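Local structure of lysin (Enterococcus phage IMEEF1, 6IST) at residues C[80-94]-C[102-114]. The protein is a calcium-binding phage lysin whose CHAP domain probably cleaves the peptidoglycan of enterococcal cell walls. Numbering follows the deposited sequence.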
ATOM      1  N   TRP C  80     -11.529  -4.893  26.350  1.00 19.53           N
ATOM      2  CA  TRP C  80     -12.155  -4.478  27.570  1.00 17.67           C
ATOM      3  C   TRP C  80     -12.487  -3.047  27.425  1.00 18.96           C
ATOM      4  O   TRP C  80     -11.567  -2.230  27.093  1.00 17.95           O
ATOM      5  CB  TRP C  80     -11.240  -4.630  28.702  1.00 18.91           C
ATOM      6  CG  TRP C  80     -11.003  -5.991  29.250  1.00 18.22           C
ATOM      7  CD1 TRP C  80     -11.554  -6.522  30.411  1.00 18.60           C
ATOM      8  CD2 TRP C  80     -10.152  -7.028  28.714  1.00 18.87           C
ATOM      9  NE1 TRP C  80     -11.062  -7.795  30.617  1.00 19.57           N
ATOM     10  CE2 TRP C  80     -10.240  -8.143  29.589  1.00 17.56           C
ATOM     11  CE3 TRP C  80      -9.387  -7.140  27.596  1.00 18.49           C
ATOM     12  CZ2 TRP C  80      -9.523  -9.330  29.330  1.00 18.91           C
ATOM     13  CZ3 TRP C  80      -8.613  -8.299  27.361  1.00 18.90           C
ATOM     14  CH2 TRP C  80      -8.737  -9.377  28.234  1.00 18.93           C
ATOM     15  N   GLY C  81     -13.749  -2.722  27.663  1.00 18.18           N
ATOM     16  CA  GLY C  81     -14.171  -1.298  27.499  1.00 20.10           C
ATOM     17  C   GLY C  81     -15.234  -0.790  28.435  1.00 20.56           C
ATOM     18  O   GLY C  81     -15.808   0.269  28.146  1.00 23.57           O
ATOM     19  N   LEU C  82     -15.565  -1.528  29.488  1.00 18.93           N
ATOM     20  CA  LEU C  82     -16.696  -1.213  30.371  1.00 20.81           C
ATOM     21  C   LEU C  82     -16.212  -0.974  31.739  1.00 20.62           C
ATOM     22  O   LEU C  82     -15.225  -1.556  32.170  1.00 20.05           O
ATOM     23  CB  LEU C  82     -17.724  -2.332  30.413  1.00 22.29           C
ATOM     24  CG  LEU C  82     -18.284  -2.583  28.992  1.00 26.94           C
ATOM     25  CD1 LEU C  82     -19.123  -3.865  29.010  1.00 37.20           C
ATOM     26  CD2 LEU C  82     -19.086  -1.413  28.512  1.00 29.15           C
ATOM     27  N   GLY C  83     -16.886  -0.096  32.472  1.00 20.34           N
ATOM     28  CA  GLY C  83     -16.492   0.108  33.869  1.00 21.43           C
ATOM     29  C   GLY C  83     -15.181   0.878  33.962  1.00 22.68           C
ATOM     30  O   GLY C  83     -14.992   1.896  33.256  1.00 24.51           O
ATOM     31  N   TYR C  84     -14.249   0.390  34.794  1.00 22.09           N
ATOM     32  CA  TYR C  84     -12.863   0.946  34.843  1.00 27.57           C
ATOM     33  C   TYR C  84     -12.163   1.041  33.489  1.00 23.57           C
ATOM     34  O   TYR C  84     -11.355   1.910  33.258  1.00 25.58           O
ATOM     35  CB  TYR C  84     -11.926   0.101  35.730  1.00 32.50           C
ATOM     36  CG  TYR C  84     -12.207   0.228  37.198  1.00 40.53           C
ATOM     37  CD1 TYR C  84     -12.055   1.454  37.858  1.00 48.49           C
ATOM     38  CD2 TYR C  84     -12.640  -0.868  37.941  1.00 44.27           C
ATOM     39  CE1 TYR C  84     -12.338   1.578  39.213  1.00 48.39           C
ATOM     40  CE2 TYR C  84     -12.933  -0.756  39.290  1.00 48.19           C
ATOM     41  CZ  TYR C  84     -12.769   0.459  39.932  1.00 53.29           C
ATOM     42  OH  TYR C  84     -13.033   0.531  41.295  1.00 53.44           O
ATOM     43  N   TYR C  85     -12.471   0.148  32.572  1.00 19.69           N
ATOM     44  CA  TYR C  85     -11.795   0.064  31.341  1.00 20.45           C
ATOM     45  C   TYR C  85     -12.349   1.047  30.318  1.00 21.22           C
ATOM     46  O   TYR C  85     -11.863   1.094  29.209  1.00 21.65           O
ATOM     47  CB  TYR C  85     -11.957  -1.368  30.811  1.00 23.70           C
ATOM     48  CG  TYR C  85     -11.374  -2.370  31.759  1.00 22.66           C
ATOM     49  CD1 TYR C  85     -10.020  -2.560  31.807  1.00 28.12           C
ATOM     50  CD2 TYR C  85     -12.168  -3.133  32.552  1.00 25.17           C
ATOM     51  CE1 TYR C  85      -9.459  -3.485  32.679  1.00 29.95           C
ATOM     52  CE2 TYR C  85     -11.635  -4.039  33.443  1.00 25.05           C
ATOM     53  CZ  TYR C  85     -10.297  -4.230  33.471  1.00 28.14           C
ATOM     54  OH  TYR C  85      -9.754  -5.165  34.344  1.00 38.20           O
ATOM     55  N   ALA C  86     -13.402   1.826  30.675  1.00 18.92           N
ATOM     56  CA  ALA C  86     -14.038   2.673  29.677  1.00 20.18           C
ATOM     57  C   ALA C  86     -13.071   3.788  29.317  1.00 21.36           C
ATOM     58  O   ALA C  86     -13.132   4.321  28.211  1.00 22.50           O
ATOM     59  CB  ALA C  86     -15.400   3.208  30.139  1.00 20.72           C
ATOM     60  N   GLN C  87     -12.169   4.158  30.214  1.00 23.96           N
ATOM     61  CA  GLN C  87     -11.299   5.266  29.884  1.00 25.17           C
ATOM     62  C   GLN C  87     -10.227   4.971  28.832  1.00 24.61           C
ATOM     63  O   GLN C  87     -10.128   5.691  27.817  1.00 22.77           O
ATOM     64  CB  GLN C  87     -10.677   5.788  31.148  1.00 28.56           C
ATOM     65  CG  GLN C  87      -9.971   7.080  30.887  1.00 32.28           C
ATOM     66  CD  GLN C  87      -9.486   7.715  32.166  1.00 39.70           C
ATOM     67  OE1 GLN C  87      -9.412   7.054  33.198  1.00 41.00           O
ATOM     68  NE2 GLN C  87      -9.059   8.977  32.079  1.00 42.25           N
ATOM     69  N   TYR C  88      -9.388   3.959  29.093  1.00 20.85           N
ATOM     70  CA  TYR C  88      -8.277   3.582  28.237  1.00 22.28           C
ATOM     71  C   TYR C  88      -8.403   2.224  27.548  1.00 20.90           C
ATOM     72  O   TYR C  88      -7.721   1.963  26.584  1.00 21.71           O
ATOM     73  CB  TYR C  88      -7.018   3.568  29.035  1.00 26.87           C
ATOM     74  CG  TYR C  88      -6.675   4.921  29.600  1.00 31.07           C
ATOM     75  CD1 TYR C  88      -6.349   5.976  28.752  1.00 38.35           C
ATOM     76  CD2 TYR C  88      -6.678   5.138  30.966  1.00 36.55           C
ATOM     77  CE1 TYR C  88      -6.036   7.235  29.269  1.00 44.60           C
ATOM     78  CE2 TYR C  88      -6.365   6.403  31.501  1.00 41.37           C
ATOM     79  CZ  TYR C  88      -6.041   7.433  30.646  1.00 45.17           C
ATOM     80  OH  TYR C  88      -5.727   8.673  31.150  1.00 53.79           O
ATOM     81  N   GLY C  89      -9.205   1.351  28.146  1.00 18.85           N
ATOM     82  CA  GLY C  89      -9.371  -0.014  27.691  1.00 18.71           C
ATOM     83  C   GLY C  89      -8.254  -0.965  28.087  1.00 18.12           C
ATOM     84  O   GLY C  89      -7.285  -0.623  28.732  1.00 20.51           O
ATOM     85  N   HIS C  90      -8.452  -2.215  27.702  1.00 13.18           N
ATOM     86  CA  HIS C  90      -7.392  -3.210  27.781  1.00 12.72           C
ATOM     87  C   HIS C  90      -7.591  -4.113  26.597  1.00 12.26           C
ATOM     88  O   HIS C  90      -8.678  -4.194  26.076  1.00 14.58           O
ATOM     89  CB  HIS C  90      -7.545  -3.970  29.105  1.00 14.73           C
ATOM     90  CG  HIS C  90      -6.503  -5.011  29.304  1.00 15.58           C
ATOM     91  ND1 HIS C  90      -5.160  -4.747  29.372  1.00 19.70           N
ATOM     92  CD2 HIS C  90      -6.635  -6.343  29.389  1.00 19.56           C
ATOM     93  CE1 HIS C  90      -4.492  -5.882  29.492  1.00 18.12           C
ATOM     94  NE2 HIS C  90      -5.384  -6.869  29.503  1.00 18.40           N
ATOM     95  N   THR C  91      -6.547  -4.861  26.224  1.00 12.21           N
ATOM     96  CA  THR C  91      -6.625  -5.769  25.098  1.00 14.63           C
ATOM     97  C   THR C  91      -5.624  -6.857  25.301  1.00 14.79           C
ATOM     98  O   THR C  91      -4.831  -6.795  26.191  1.00 13.96           O
ATOM     99  CB  THR C  91      -6.391  -5.017  23.779  1.00 15.45           C
ATOM    100  OG1 THR C  91      -6.619  -5.891  22.672  1.00 16.58           O
ATOM    101  CG2 THR C  91      -4.946  -4.404  23.684  1.00 15.60           C
ATOM    102  N   GLY C  92      -5.805  -7.920  24.527  1.00 16.69           N
ATOM    103  CA  GLY C  92      -4.844  -9.033  24.521  1.00 14.17           C
ATOM    104  C   GLY C  92      -5.419 -10.030  23.496  1.00 16.72           C
ATOM    105  O   GLY C  92      -6.385  -9.743  22.784  1.00 15.63           O
ATOM    106  N   ILE C  93      -4.777 -11.192  23.330  1.00 17.26           N
ATOM    107  CA  ILE C  93      -5.190 -12.107  22.298  1.00 17.65           C
ATOM    108  C   ILE C  93      -5.719 -13.398  22.922  1.00 16.88           C
ATOM    109  O   ILE C  93      -4.933 -14.052  23.636  1.00 19.60           O
ATOM    110  CB  ILE C  93      -4.032 -12.494  21.364  1.00 20.68           C
ATOM    111  CG1 ILE C  93      -3.333 -11.252  20.713  1.00 21.69           C
ATOM    112  CG2 ILE C  93      -4.523 -13.435  20.257  1.00 20.95           C
ATOM    113  CD1 ILE C  93      -4.230 -10.344  19.900  1.00 24.51           C
ATOM    114  N   ALA C  94      -6.880 -13.841  22.484  1.00 17.30           N
ATOM    115  CA  ALA C  94      -7.544 -15.116  23.020  1.00 15.16           C
ATOM    116  C   ALA C  94      -6.740 -16.266  22.427  1.00 17.21           C
ATOM    117  O   ALA C  94      -6.472 -16.293  21.231  1.00 18.49           O
ATOM    118  CB  ALA C  94      -8.968 -15.217  22.606  1.00 16.23           C
ATOM    119  N   GLY C 102     -18.051 -19.141  31.844  1.00 26.89           N
ATOM    120  CA  GLY C 102     -17.858 -17.704  31.847  1.00 26.56           C
ATOM    121  C   GLY C 102     -16.397 -17.192  31.859  1.00 26.18           C
ATOM    122  O   GLY C 102     -16.148 -15.997  32.180  1.00 30.22           O
ATOM    123  N   THR C 103     -15.432 -18.058  31.611  1.00 21.59           N
ATOM    124  CA  THR C 103     -14.032 -17.645  31.583  1.00 28.28           C
ATOM    125  C   THR C 103     -13.414 -17.870  30.224  1.00 23.95           C
ATOM    126  O   THR C 103     -14.019 -18.487  29.309  1.00 22.05           O
ATOM    127  CB  THR C 103     -13.196 -18.358  32.674  1.00 30.55           C
ATOM    128  OG1 THR C 103     -13.088 -19.747  32.356  1.00 27.59           O
ATOM    129  CG2 THR C 103     -13.835 -18.207  34.058  1.00 33.70           C
ATOM    130  N   PHE C 104     -12.229 -17.290  30.048  1.00 22.19           N
ATOM    131  CA  PHE C 104     -11.442 -17.487  28.877  1.00 23.13           C
ATOM    132  C   PHE C 104      -9.953 -17.250  29.178  1.00 22.17           C
ATOM    133  O   PHE C 104      -9.588 -16.698  30.224  1.00 19.69           O
ATOM    134  CB  PHE C 104     -11.959 -16.564  27.741  1.00 19.63           C
ATOM    135  CG  PHE C 104     -11.748 -15.077  27.994  1.00 17.56           C
ATOM    136  CD1 PHE C 104     -12.726 -14.323  28.637  1.00 19.86           C
ATOM    137  CD2 PHE C 104     -10.651 -14.462  27.544  1.00 18.56           C
ATOM    138  CE1 PHE C 104     -12.565 -12.983  28.893  1.00 19.86           C
ATOM    139  CE2 PHE C 104     -10.437 -13.109  27.816  1.00 17.71           C
ATOM    140  CZ  PHE C 104     -11.418 -12.378  28.442  1.00 18.60           C
ATOM    141  N   VAL C 105      -9.100 -17.675  28.266  1.00 20.43           N
ATOM    142  CA  VAL C 105      -7.695 -17.439  28.345  1.00 19.85           C
ATOM    143  C   VAL C 105      -7.192 -16.522  27.232  1.00 19.22           C
ATOM    144  O   VAL C 105      -7.440 -16.764  26.095  1.00 17.69           O
ATOM    145  CB  VAL C 105      -6.938 -18.771  28.316  1.00 24.26           C
ATOM    146  CG1 VAL C 105      -5.461 -18.566  28.303  1.00 25.48           C
ATOM    147  CG2 VAL C 105      -7.333 -19.624  29.524  1.00 24.48           C
ATOM    148  N   SER C 106      -6.476 -15.470  27.590  1.00 17.95           N
ATOM    149  CA  SER C 106      -5.810 -14.612  26.654  1.00 18.73           C
ATOM    150  C   SER C 106      -4.340 -14.311  27.107  1.00 21.18           C
ATOM    151  O   SER C 106      -4.002 -14.426  28.299  1.00 23.62           O
ATOM    152  CB  SER C 106      -6.659 -13.336  26.354  1.00 19.63           C
ATOM    153  OG  SER C 106      -6.719 -12.491  27.501  1.00 21.37           O
ATOM    154  N   VAL C 107      -3.459 -13.952  26.161  1.00 18.70           N
ATOM    155  CA  VAL C 107      -2.112 -13.498  26.458  1.00 18.46           C
ATOM    156  C   VAL C 107      -2.160 -11.999  26.328  1.00 16.64           C
ATOM    157  O   VAL C 107      -2.670 -11.485  25.305  1.00 17.91           O
ATOM    158  CB  VAL C 107      -1.128 -14.072  25.478  1.00 19.53           C
ATOM    159  CG1 VAL C 107       0.178 -13.359  25.530  1.00 20.31           C
ATOM    160  CG2 VAL C 107      -0.976 -15.523  25.784  1.00 20.48           C
ATOM    161  N   ASP C 108      -1.820 -11.340  27.402  1.00 15.64           N
ATOM    162  CA  ASP C 108      -1.982  -9.891  27.521  1.00 17.80           C
ATOM    163  C   ASP C 108      -0.688  -9.340  28.098  1.00 17.58           C
ATOM    164  O   ASP C 108      -0.031  -9.993  28.921  1.00 16.75           O
ATOM    165  CB  ASP C 108      -3.034  -9.433  28.537  1.00 19.77           C
ATOM    166  CG  ASP C 108      -4.425 -10.098  28.469  1.00 20.28           C
ATOM    167  OD1 ASP C 108      -4.816 -10.817  27.533  1.00 21.08           O
ATOM    168  OD2 ASP C 108      -5.230  -9.680  29.357  1.00 24.92           O
ATOM    169  N   GLN C 109      -0.322  -8.108  27.698  1.00 17.94           N
ATOM    170  CA  GLN C 109       0.694  -7.323  28.417  1.00 16.38           C
ATOM    171  C   GLN C 109       0.078  -6.381  29.334  1.00 15.72           C
ATOM    172  O   GLN C 109      -1.040  -5.910  29.086  1.00 17.34           O
ATOM    173  CB  GLN C 109       1.593  -6.552  27.444  1.00 16.05           C
ATOM    174  CG  GLN C 109       2.428  -7.476  26.624  1.00 17.54           C
ATOM    175  CD  GLN C 109       3.391  -6.833  25.660  1.00 19.27           C
ATOM    176  OE1 GLN C 109       4.338  -7.499  25.256  1.00 19.95           O
ATOM    177  NE2 GLN C 109       3.136  -5.600  25.220  1.00 18.92           N
ATOM    178  N   ASN C 110       0.800  -6.100  30.416  1.00 17.79           N
ATOM    179  CA  ASN C 110       0.392  -5.086  31.373  1.00 20.17           C
ATOM    180  C   ASN C 110      -0.852  -5.388  32.139  1.00 18.20           C
ATOM    181  O   ASN C 110      -1.614  -4.471  32.556  1.00 21.18           O
ATOM    182  CB  ASN C 110       0.313  -3.701  30.726  1.00 21.34           C
ATOM    183  CG  ASN C 110       0.704  -2.599  31.707  1.00 21.00           C
ATOM    184  OD1 ASN C 110       1.471  -2.820  32.615  1.00 22.75           O
ATOM    185  ND2 ASN C 110       0.142  -1.445  31.537  1.00 27.06           N
ATOM    186  N   TRP C 111      -1.064  -6.675  32.393  1.00 17.88           N
ATOM    187  CA  TRP C 111      -2.180  -7.146  33.205  1.00 19.59           C
ATOM    188  C   TRP C 111      -1.629  -7.512  34.564  1.00 19.30           C
ATOM    189  O   TRP C 111      -2.094  -6.965  35.574  1.00 19.76           O
ATOM    190  CB  TRP C 111      -2.936  -8.331  32.577  1.00 20.44           C
ATOM    191  CG  TRP C 111      -4.043  -8.866  33.450  1.00 22.67           C
ATOM    192  CD1 TRP C 111      -3.959  -9.911  34.347  1.00 23.40           C
ATOM    193  CD2 TRP C 111      -5.332  -8.324  33.594  1.00 21.74           C
ATOM    194  NE1 TRP C 111      -5.128 -10.065  34.985  1.00 23.93           N
ATOM    195  CE2 TRP C 111      -6.023  -9.138  34.513  1.00 21.29           C
ATOM    196  CE3 TRP C 111      -6.029  -7.303  32.938  1.00 23.09           C
ATOM    197  CZ2 TRP C 111      -7.337  -8.916  34.863  1.00 23.77           C
ATOM    198  CZ3 TRP C 111      -7.315  -7.078  33.279  1.00 25.91           C
ATOM    199  CH2 TRP C 111      -7.987  -7.893  34.239  1.00 26.00           C
ATOM    200  N   ILE C 112      -0.709  -8.461  34.592  1.00 18.03           N
ATOM    201  CA  ILE C 112       0.023  -8.814  35.812  1.00 20.40           C
ATOM    202  C   ILE C 112       1.123  -7.788  36.076  1.00 19.75           C
ATOM    203  O   ILE C 112       1.908  -7.445  35.157  1.00 21.23           O
ATOM    204  CB  ILE C 112       0.644 -10.195  35.661  1.00 23.08           C
ATOM    205  CG1 ILE C 112      -0.483 -11.208  35.769  1.00 25.68           C
ATOM    206  CG2 ILE C 112       1.670 -10.470  36.772  1.00 24.69           C
ATOM    207  CD1 ILE C 112      -0.111 -12.528  35.138  1.00 30.31           C
ATOM    208  N   ASN C 113       1.179  -7.281  37.297  1.00 18.18           N
ATOM    209  CA  ASN C 113       2.209  -6.252  37.685  1.00 17.80           C
ATOM    210  C   ASN C 113       2.176  -5.114  36.690  1.00 19.03           C
ATOM    211  O   ASN C 113       3.160  -4.751  36.122  1.00 23.97           O
ATOM    212  CB  ASN C 113       3.589  -6.849  37.788  1.00 17.76           C
ATOM    213  CG  ASN C 113       3.728  -7.834  38.915  1.00 20.61           C
ATOM    214  OD1 ASN C 113       3.082  -7.710  39.990  1.00 21.88           O
ATOM    215  ND2 ASN C 113       4.617  -8.845  38.712  1.00 20.22           N
ATOM    216  N   PRO C 114       1.025  -4.475  36.588  1.00 20.45           N
ATOM    217  CA  PRO C 114       0.939  -3.386  35.603  1.00 22.73           C
ATOM    218  C   PRO C 114       1.745  -2.191  35.968  1.00 23.48           C
ATOM    219  O   PRO C 114       2.009  -1.943  37.160  1.00 21.53           O
ATOM    220  CB  PRO C 114      -0.523  -3.025  35.611  1.00 21.80           C
ATOM    221  CG  PRO C 114      -1.011  -3.443  36.982  1.00 23.44           C
ATOM    222  CD  PRO C 114      -0.214  -4.666  37.294  1.00 21.98           C
TER
HETATM  223  O   HOH W   1      -1.990  -7.104  25.566  1.00 17.28           O
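The putative active site of this CHAP domain, a papain-like cysteine peptidase fold, holds His90 against Asp108 on neighbouring strands. His90 NE2 donates to Asp108 OD2 at 2.8 Å; the oxygen lies nearly in the imidazole plane, but the N-H reaches it from above the carboxylate plane. His127 is a second partner of OD2, while Ser106 OG makes an unusually short bond to OD1; contacts to both oxygens would limit rotation of the carboxylate. With CG anti to the backbone N (chi1 -179°), His90 swings its ring toward Asp108, and Trp111 CE3 lies over one face, 3.5 Å from His90 NE2. Trp111 in turn presents its CH2 edge to Tyr85 OH (3.3 Å). The His90 ring turns its CD2 edge onto one face of the Trp80 indole, whose CZ2 packs on Phe104 CZ at 3.7 Å, completing an aromatic cluster. Further along the strands, Ile93 and Val107 form an antiparallel hydrogen-bonded pair, N to O 2.9 Å in both directions. Toward Thr91 and Gln109 direct pairing gives way to a water that accepts from Gln109 N and donates to Thr91 O. Gly92 lets Asp108 OD1 lie close to its CA, where a CB would collide. Cys29, on helix 29-41, touches His90, consistent with the Cys-His-Asp triad of CHAP peptidases.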